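Long-range contacts in fructooligosaccharide ABC transporter substrate-binding protein FusA (Streptococcus pneumoniae, PDB 5G62), which binds fructooligosaccharides, preferring tetrasaccharides and longer chains, as the substrate-binding component of the pneumococcal FusABC-MsmK ABC importer: residues A[163-168]-A[238-243]; A[138-143]-A[267-272]. The protein carries 2 engineered substitutions. One frame throughout, in Å; residues are numbered along the deposited sequence.

Contact 2 is core and contact 1 is near the surface, with centres about 17 Å apart on the same side of the chain's centre. The 138-143/267-272 pairing joins two neighbouring strands of a mixed four-stranded sheet. Every residue that touches there is buried, and backbone bonds and an indole ring do the work on the way to the sugar pocket. Contact 1 ties helix 157-169 to the turn after helix 225-239; two buried leucines meet in the middle, while two lysines and a glutamate hold the outer side, close to a calcium ion. The two meet through packing: F167 CZ lies 4.1 Å from N142 O, and V163 touches I141.

Contact 1: A[163-168]-A[238-243]; sequences VLEAFK and QEKGLI. With CA (calcium ion), chain F.
L164 and L242 are the closest CA pair, 6.7 Å apart, where the last part of helix 157-169 passes the turn that ends helix 225-239. That turn is a Schellman motif: G241 takes a positive phi, its N returns to Q238 O, and L242 N reaches L237 O. L242 then lies against L164, E165 and K168 of the facing helix with its two methyls divided. CD1 sits 3.8 Å from L164 CB, whereas CD2 is 3.5 Å from L164 O and 3.8 Å from K168 CB. L237 packs on both leucines, and F183 on L164.

The polar grip lies further out. E165 runs extended beyond CG, and the chain of K240 bends only at its end (chi4 -90°), which turns NZ onto E165 OE2 at 2.8 Å in a salt bridge, nearly along the carboxylate C-O direction. K168 goes the opposite way across the gap: a bend at chi3 (79°) brings its NZ 2.8 Å from K240 O, above the carbonyl plane.

The backbone of K168 serves the EF-hand calcium site, which is essential for substrate translocation: its O binds the calcium ion at 2.5 Å together with D171 and five waters, one of which donates to F167 O. A179 and A180, at native calcium-binding positions, are engineered, so this water-rich shell probably differs from the native one. Two lysines thus tie the helix exit to the calcium-bearing helix in opposite directions: K240 through charge, K168 by donating to K240 O at the end of the helix while its backbone holds the metal.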
loop_
_atom_site.group_PDB
_atom_site.type_symbol
_atom_site.label_atom_id
_atom_site.label_comp_id
_atom_site.label_asym_id
_atom_site.label_seq_id
_atom_site.Cartn_x
_atom_site.Cartn_y
_atom_site.Cartn_z
ATOM N N VAL A 163 -22.951 8.155 17.588
ATOM C CA VAL A 163 -21.721 8.716 18.141
ATOM C C VAL A 163 -21.256 9.915 17.313
ATOM O O VAL A 163 -20.807 10.931 17.850
ATOM C CB VAL A 163 -20.636 7.621 18.224
ATOM C CG1 VAL A 163 -19.255 8.233 18.289
ATOM C CG2 VAL A 163 -20.885 6.764 19.439
ATOM N N LEU A 164 -21.319 9.797 15.992
ATOM C CA LEU A 164 -20.863 10.895 15.147
ATOM C C LEU A 164 -21.775 12.118 15.297
ATOM O O LEU A 164 -21.315 13.255 15.221
ATOM C CB LEU A 164 -20.803 10.457 13.684
ATOM C CG LEU A 164 -19.800 9.326 13.327
ATOM C CD1 LEU A 164 -19.971 8.911 11.874
ATOM C CD2 LEU A 164 -18.353 9.752 13.681
ATOM N N GLU A 165 -23.076 11.884 15.487
ATOM C CA GLU A 165 -24.003 12.993 15.710
ATOM C C GLU A 165 -23.725 13.664 17.062
ATOM O O GLU A 165 -23.796 14.886 17.175
ATOM C CB GLU A 165 -25.459 12.504 15.614
ATOM C CG GLU A 165 -25.924 12.161 14.201
ATOM C CD GLU A 165 -27.353 11.528 14.146
ATOM O OE1 GLU A 165 -27.849 11.058 15.170
ATOM O OE2 GLU A 165 -27.966 11.468 13.079
ATOM N N ALA A 166 -23.385 12.882 18.081
ATOM C CA ALA A 166 -22.964 13.454 19.346
ATOM C C ALA A 166 -21.691 14.292 19.172
ATOM O O ALA A 166 -21.571 15.371 19.752
ATOM C CB ALA A 166 -22.766 12.343 20.372
ATOM N N PHE A 167 -20.759 13.836 18.323
ATOM C CA PHE A 167 -19.558 14.620 18.036
ATOM C C PHE A 167 -19.921 15.955 17.395
ATOM O O PHE A 167 -19.283 16.969 17.680
ATOM C CB PHE A 167 -18.587 13.865 17.105
ATOM C CG PHE A 167 -17.916 12.657 17.714
ATOM C CD1 PHE A 167 -17.995 12.387 19.075
ATOM C CD2 PHE A 167 -17.185 11.780 16.897
ATOM C CE1 PHE A 167 -17.356 11.255 19.637
ATOM C CE2 PHE A 167 -16.540 10.651 17.445
ATOM C CZ PHE A 167 -16.644 10.384 18.816
ATOM N N LYS A 168 -20.922 15.964 16.508
ATOM C CA LYS A 168 -21.384 17.200 15.895
ATOM C C LYS A 168 -22.196 18.055 16.879
ATOM O O LYS A 168 -21.883 19.220 17.101
ATOM C CB LYS A 168 -22.221 16.896 14.647
ATOM C CG LYS A 168 -22.765 18.162 14.009
ATOM C CD LYS A 168 -23.697 17.877 12.822
ATOM C CE LYS A 168 -25.104 17.463 13.217
ATOM N NZ LYS A 168 -26.075 17.716 12.116
ATOM N N GLN A 238 -23.136 12.161 5.056
ATOM C CA GLN A 238 -23.092 13.443 4.372
ATOM C C GLN A 238 -24.331 14.298 4.717
ATOM O O GLN A 238 -24.205 15.463 5.093
ATOM C CB GLN A 238 -22.994 13.233 2.859
ATOM C CG GLN A 238 -22.981 14.533 2.002
ATOM C CD GLN A 238 -21.722 15.375 2.151
ATOM O OE1 GLN A 238 -20.703 14.956 2.727
ATOM N NE2 GLN A 238 -21.781 16.581 1.617
ATOM N N GLU A 239 -25.528 13.716 4.579
ATOM C CA GLU A 239 -26.787 14.446 4.820
ATOM C C GLU A 239 -26.874 14.983 6.237
ATOM O O GLU A 239 -27.527 16.006 6.488
ATOM C CB GLU A 239 -27.994 13.527 4.572
ATOM C CG GLU A 239 -28.254 13.167 3.127
ATOM C CD GLU A 239 -29.306 12.046 2.920
ATOM O OE1 GLU A 239 -29.711 11.359 3.885
ATOM O OE2 GLU A 239 -29.714 11.835 1.761
ATOM N N LYS A 240 -26.288 14.280 7.179
ATOM C CA LYS A 240 -26.337 14.627 8.586
ATOM C C LYS A 240 -25.283 15.651 8.967
ATOM O O LYS A 240 -25.113 15.920 10.148
ATOM C CB LYS A 240 -26.187 13.348 9.419
ATOM C CG LYS A 240 -27.405 12.430 9.341
ATOM C CD LYS A 240 -27.112 11.036 9.862
ATOM C CE LYS A 240 -28.398 10.176 9.768
ATOM N NZ LYS A 240 -29.274 10.215 10.950
ATOM N N GLY A 241 -24.588 16.220 7.989
ATOM C CA GLY A 241 -23.537 17.184 8.256
ATOM C C GLY A 241 -22.332 16.633 9.002
ATOM O O GLY A 241 -21.662 17.378 9.706
ATOM N N LEU A 242 -22.024 15.343 8.839
ATOM C CA LEU A 242 -21.004 14.668 9.635
ATOM C C LEU A 242 -19.655 14.474 8.922
ATOM O O LEU A 242 -18.673 14.086 9.575
ATOM C CB LEU A 242 -21.533 13.299 10.063
ATOM C CG LEU A 242 -22.874 13.263 10.818
ATOM C CD1 LEU A 242 -23.232 11.842 11.100
ATOM C CD2 LEU A 242 -22.827 14.062 12.115
ATOM N N ILE A 243 -19.573 14.710 7.649
ATOM C CA ILE A 243 -18.353 14.475 6.878
ATOM C C ILE A 243 -17.545 15.764 6.769
ATOM O O ILE A 243 -18.089 16.812 6.458
ATOM C CB ILE A 243 -18.700 13.924 5.475
ATOM C CG1 ILE A 243 -19.507 12.599 5.568
ATOM C CG2 ILE A 243 -17.434 13.832 4.563
ATOM C CD1 ILE A 243 -19.782 11.896 4.201
HETATM CA CA CA F . -20.681 21.374 17.115
HETATM O O HOH W 1 -18.895 19.646 17.341
HETATM O O HOH W 2 -18.529 22.631 17.178
HETATM O O HOH W 3 -20.230 21.270 14.725
HETATM O O HOH W 4 -22.881 22.150 16.102
HETATM O O HOH W 5 -21.318 23.860 16.843
#

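Contact 2: A[138-143]-A[267-272]; sequences MAWINK and YFTWDK. With FRU (beta-D-fructofuranose), chain C; FRU (beta-D-fructofuranose), chain B.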
loop_
_atom_site.group_PDB
_atom_site.type_symbol
_atom_site.label_atom_id
_atom_site.label_comp_id
_atom_site.label_asym_id
_atom_site.label_seq_id
_atom_site.Cartn_x
_atom_site.Cartn_y
_atom_site.Cartn_z
ATOM N N MET A 138 -7.337 1.194 8.037
ATOM C CA MET A 138 -7.896 0.990 9.365
ATOM C C MET A 138 -8.642 2.244 9.833
ATOM O O MET A 138 -8.257 3.373 9.525
ATOM C CB MET A 138 -6.802 0.658 10.389
ATOM C CG MET A 138 -6.192 -0.774 10.312
ATOM S SD MET A 138 -4.826 -1.090 11.423
ATOM C CE MET A 138 -5.632 -0.843 13.012
ATOM N N ALA A 139 -9.712 2.017 10.582
ATOM C CA ALA A 139 -10.541 3.078 11.143
ATOM C C ALA A 139 -10.139 3.304 12.592
ATOM O O ALA A 139 -9.958 2.343 13.336
ATOM C CB ALA A 139 -12.031 2.717 11.059
ATOM N N TRP A 140 -10.025 4.577 12.980
ATOM C CA TRP A 140 -9.601 5.036 14.293
ATOM C C TRP A 140 -10.653 6.013 14.812
ATOM O O TRP A 140 -11.283 6.715 14.023
ATOM C CB TRP A 140 -8.255 5.749 14.214
ATOM C CG TRP A 140 -7.222 4.958 13.469
ATOM C CD1 TRP A 140 -7.008 4.923 12.099
ATOM C CD2 TRP A 140 -6.304 4.034 14.041
ATOM N NE1 TRP A 140 -5.990 4.048 11.804
ATOM C CE2 TRP A 140 -5.524 3.502 12.972
ATOM C CE3 TRP A 140 -6.025 3.634 15.350
ATOM C CZ2 TRP A 140 -4.507 2.582 13.191
ATOM C CZ3 TRP A 140 -5.016 2.716 15.558
ATOM C CH2 TRP A 140 -4.260 2.207 14.484
ATOM N N ILE A 141 -10.841 6.045 16.130
ATOM C CA ILE A 141 -11.851 6.887 16.768
ATOM C C ILE A 141 -11.232 7.611 17.963
ATOM O O ILE A 141 -10.297 7.115 18.618
ATOM C CB ILE A 141 -13.104 6.060 17.184
ATOM C CG1 ILE A 141 -14.244 6.953 17.753
ATOM C CG2 ILE A 141 -12.688 4.927 18.142
ATOM C CD1 ILE A 141 -15.604 6.236 17.815
ATOM N N ASN A 142 -11.748 8.811 18.230
ATOM C CA ASN A 142 -11.305 9.668 19.332
ATOM C C ASN A 142 -12.010 9.197 20.609
ATOM O O ASN A 142 -13.193 9.478 20.836
ATOM C CB ASN A 142 -11.570 11.142 19.003
ATOM C CG ASN A 142 -10.951 12.129 20.042
ATOM O OD1 ASN A 142 -10.902 11.842 21.224
ATOM N ND2 ASN A 142 -10.490 13.283 19.565
ATOM N N LYS A 143 -11.277 8.420 21.395
ATOM C CA LYS A 143 -11.729 7.902 22.681
ATOM C C LYS A 143 -11.832 8.986 23.750
ATOM O O LYS A 143 -12.639 8.845 24.665
ATOM C CB LYS A 143 -10.755 6.831 23.195
ATOM C CG LYS A 143 -11.100 5.414 22.902
ATOM C CD LYS A 143 -9.946 4.495 23.292
ATOM C CE LYS A 143 -10.050 3.954 24.695
ATOM N NZ LYS A 143 -10.775 2.656 24.712
ATOM N N TYR A 267 -11.575 8.597 11.618
ATOM C CA TYR A 267 -10.848 8.799 10.372
ATOM C C TYR A 267 -10.132 7.498 10.039
ATOM O O TYR A 267 -10.108 6.572 10.843
ATOM C CB TYR A 267 -9.847 9.980 10.460
ATOM C CG TYR A 267 -8.593 9.694 11.273
ATOM C CD1 TYR A 267 -8.605 9.743 12.672
ATOM C CD2 TYR A 267 -7.390 9.358 10.640
ATOM C CE1 TYR A 267 -7.466 9.451 13.432
ATOM C CE2 TYR A 267 -6.231 9.062 11.385
ATOM C CZ TYR A 267 -6.263 9.108 12.757
ATOM O OH TYR A 267 -5.127 8.829 13.473
ATOM N N PHE A 268 -9.503 7.460 8.861
ATOM C CA PHE A 268 -8.854 6.244 8.357
ATOM C C PHE A 268 -7.371 6.485 8.057
ATOM O O PHE A 268 -7.031 7.473 7.414
ATOM C CB PHE A 268 -9.548 5.744 7.079
ATOM C CG PHE A 268 -11.016 5.482 7.240
ATOM C CD1 PHE A 268 -11.951 6.549 7.202
ATOM C CD2 PHE A 268 -11.484 4.213 7.465
ATOM C CE1 PHE A 268 -13.310 6.322 7.365
ATOM C CE2 PHE A 268 -12.867 3.970 7.628
ATOM C CZ PHE A 268 -13.775 5.015 7.563
ATOM N N THR A 269 -6.511 5.535 8.426
ATOM C CA THR A 269 -5.111 5.627 8.021
ATOM C C THR A 269 -4.408 4.296 8.308
ATOM O O THR A 269 -4.929 3.436 9.017
ATOM C CB THR A 269 -4.367 6.812 8.700
ATOM O OG1 THR A 269 -3.137 7.115 8.005
ATOM C CG2 THR A 269 -4.097 6.526 10.173
ATOM N N TRP A 270 -3.193 4.151 7.773
ATOM C CA TRP A 270 -2.420 2.940 8.102
ATOM C C TRP A 270 -2.115 2.845 9.595
ATOM O O TRP A 270 -2.328 1.798 10.206
ATOM C CB TRP A 270 -1.095 2.898 7.337
ATOM C CG TRP A 270 -0.276 1.637 7.558
ATOM C CD1 TRP A 270 0.754 1.448 8.468
ATOM C CD2 TRP A 270 -0.330 0.438 6.771
ATOM N NE1 TRP A 270 1.317 0.186 8.294
ATOM C CE2 TRP A 270 0.667 -0.450 7.268
ATOM C CE3 TRP A 270 -1.133 0.021 5.694
ATOM C CZ2 TRP A 270 0.846 -1.731 6.745
ATOM C CZ3 TRP A 270 -0.931 -1.250 5.162
ATOM C CH2 TRP A 270 0.064 -2.098 5.673
ATOM N N ASP A 271 -1.556 3.908 10.162
ATOM C CA ASP A 271 -1.093 3.964 11.548
ATOM C C ASP A 271 -1.435 5.348 12.092
ATOM O O ASP A 271 -0.971 6.366 11.549
ATOM C CB ASP A 271 0.422 3.690 11.601
ATOM C CG ASP A 271 1.023 3.671 13.021
ATOM O OD1 ASP A 271 0.461 4.231 13.989
ATOM O OD2 ASP A 271 2.127 3.123 13.146
ATOM N N LYS A 272 -2.251 5.386 13.162
ATOM C CA LYS A 272 -2.636 6.662 13.798
ATOM C C LYS A 272 -1.444 7.559 14.158
ATOM O O LYS A 272 -1.584 8.785 14.233
ATOM C CB LYS A 272 -3.447 6.395 15.076
ATOM C CG LYS A 272 -2.666 5.813 16.231
ATOM C CD LYS A 272 -3.505 5.497 17.480
ATOM C CE LYS A 272 -2.590 5.283 18.708
ATOM N NZ LYS A 272 -3.319 4.913 19.935
HETATM C C1 FRU C . 4.343 -2.446 5.472
HETATM C C2 FRU C . 4.917 -1.548 6.526
HETATM C C3 FRU C . 6.272 -2.116 7.145
HETATM C C4 FRU C . 6.290 -1.466 8.476
HETATM C C5 FRU C . 5.009 -1.649 8.869
HETATM C C6 FRU C . 4.546 -0.640 9.868
HETATM O O1 FRU C . 5.134 -2.624 4.352
HETATM O O3 FRU C . 7.375 -1.857 6.350
HETATM O O4 FRU C . 7.197 -2.157 9.269
HETATM O O5 FRU C . 4.148 -1.566 7.523
HETATM O O6 FRU C . 3.219 -0.849 10.224
HETATM C C1 FRU B . 3.952 0.557 5.736
HETATM C C2 FRU B . 4.255 2.051 5.849
HETATM C C3 FRU B . 4.645 2.491 7.337
HETATM C C4 FRU B . 4.156 3.919 7.383
HETATM C C5 FRU B . 2.997 3.792 6.773
HETATM C C6 FRU B . 2.599 5.115 6.140
HETATM O O1 FRU B . 5.158 -0.209 5.965
HETATM O O3 FRU B . 5.992 2.432 7.517
HETATM O O4 FRU B . 4.077 4.493 8.652
HETATM O O5 FRU B . 3.179 2.676 5.629
HETATM O O6 FRU B . 1.531 4.827 5.329
#
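W140 and T269 meet through the indole N-H: NE1 donates to T269 O at 3.0 Å, straight at 180°. The oxygen lies in the indole plane, yet the donor stands well above the carbonyl plane. K272 covers one face of the same ring, its CB 3.8 Å from the six-membered centroid in a CH-pi contact, and CD continues past CZ3. The Y267 ring is near parallel to the five-membered ring but slid aside, so overlap is slight; W140 CB touches its CE1 at 3.9 Å.

Behind them, in an antiparallel ladder, W140 and Y267 form a hydrogen-bonded pair, W140 N to Y267 O at 2.9 Å and Y267 N to W140 O at 3.1 Å. At the adjoining non-hydrogen-bonded pair, A139 CB packs against F268 CE2 on the other face of the sheet. Further out, K272 NZ is tied to the carbonyls of Y282 and N279, and E192 takes T269 OG1.

Just beyond T269, W270 turns CG away from its N (chi1 -177°), carrying the indole out to the sugars: one face meets C1 of the chain B fructose, and NE1 donates to O6 of the chain C fructose at 2.9 Å. R404 bonds W270 O and makes a cation-pi contact with the ring. W140 thus spends its N-H on T269 O and probably helps position W270, the substrate-binding residue next in the chain, which spends its own on fructose.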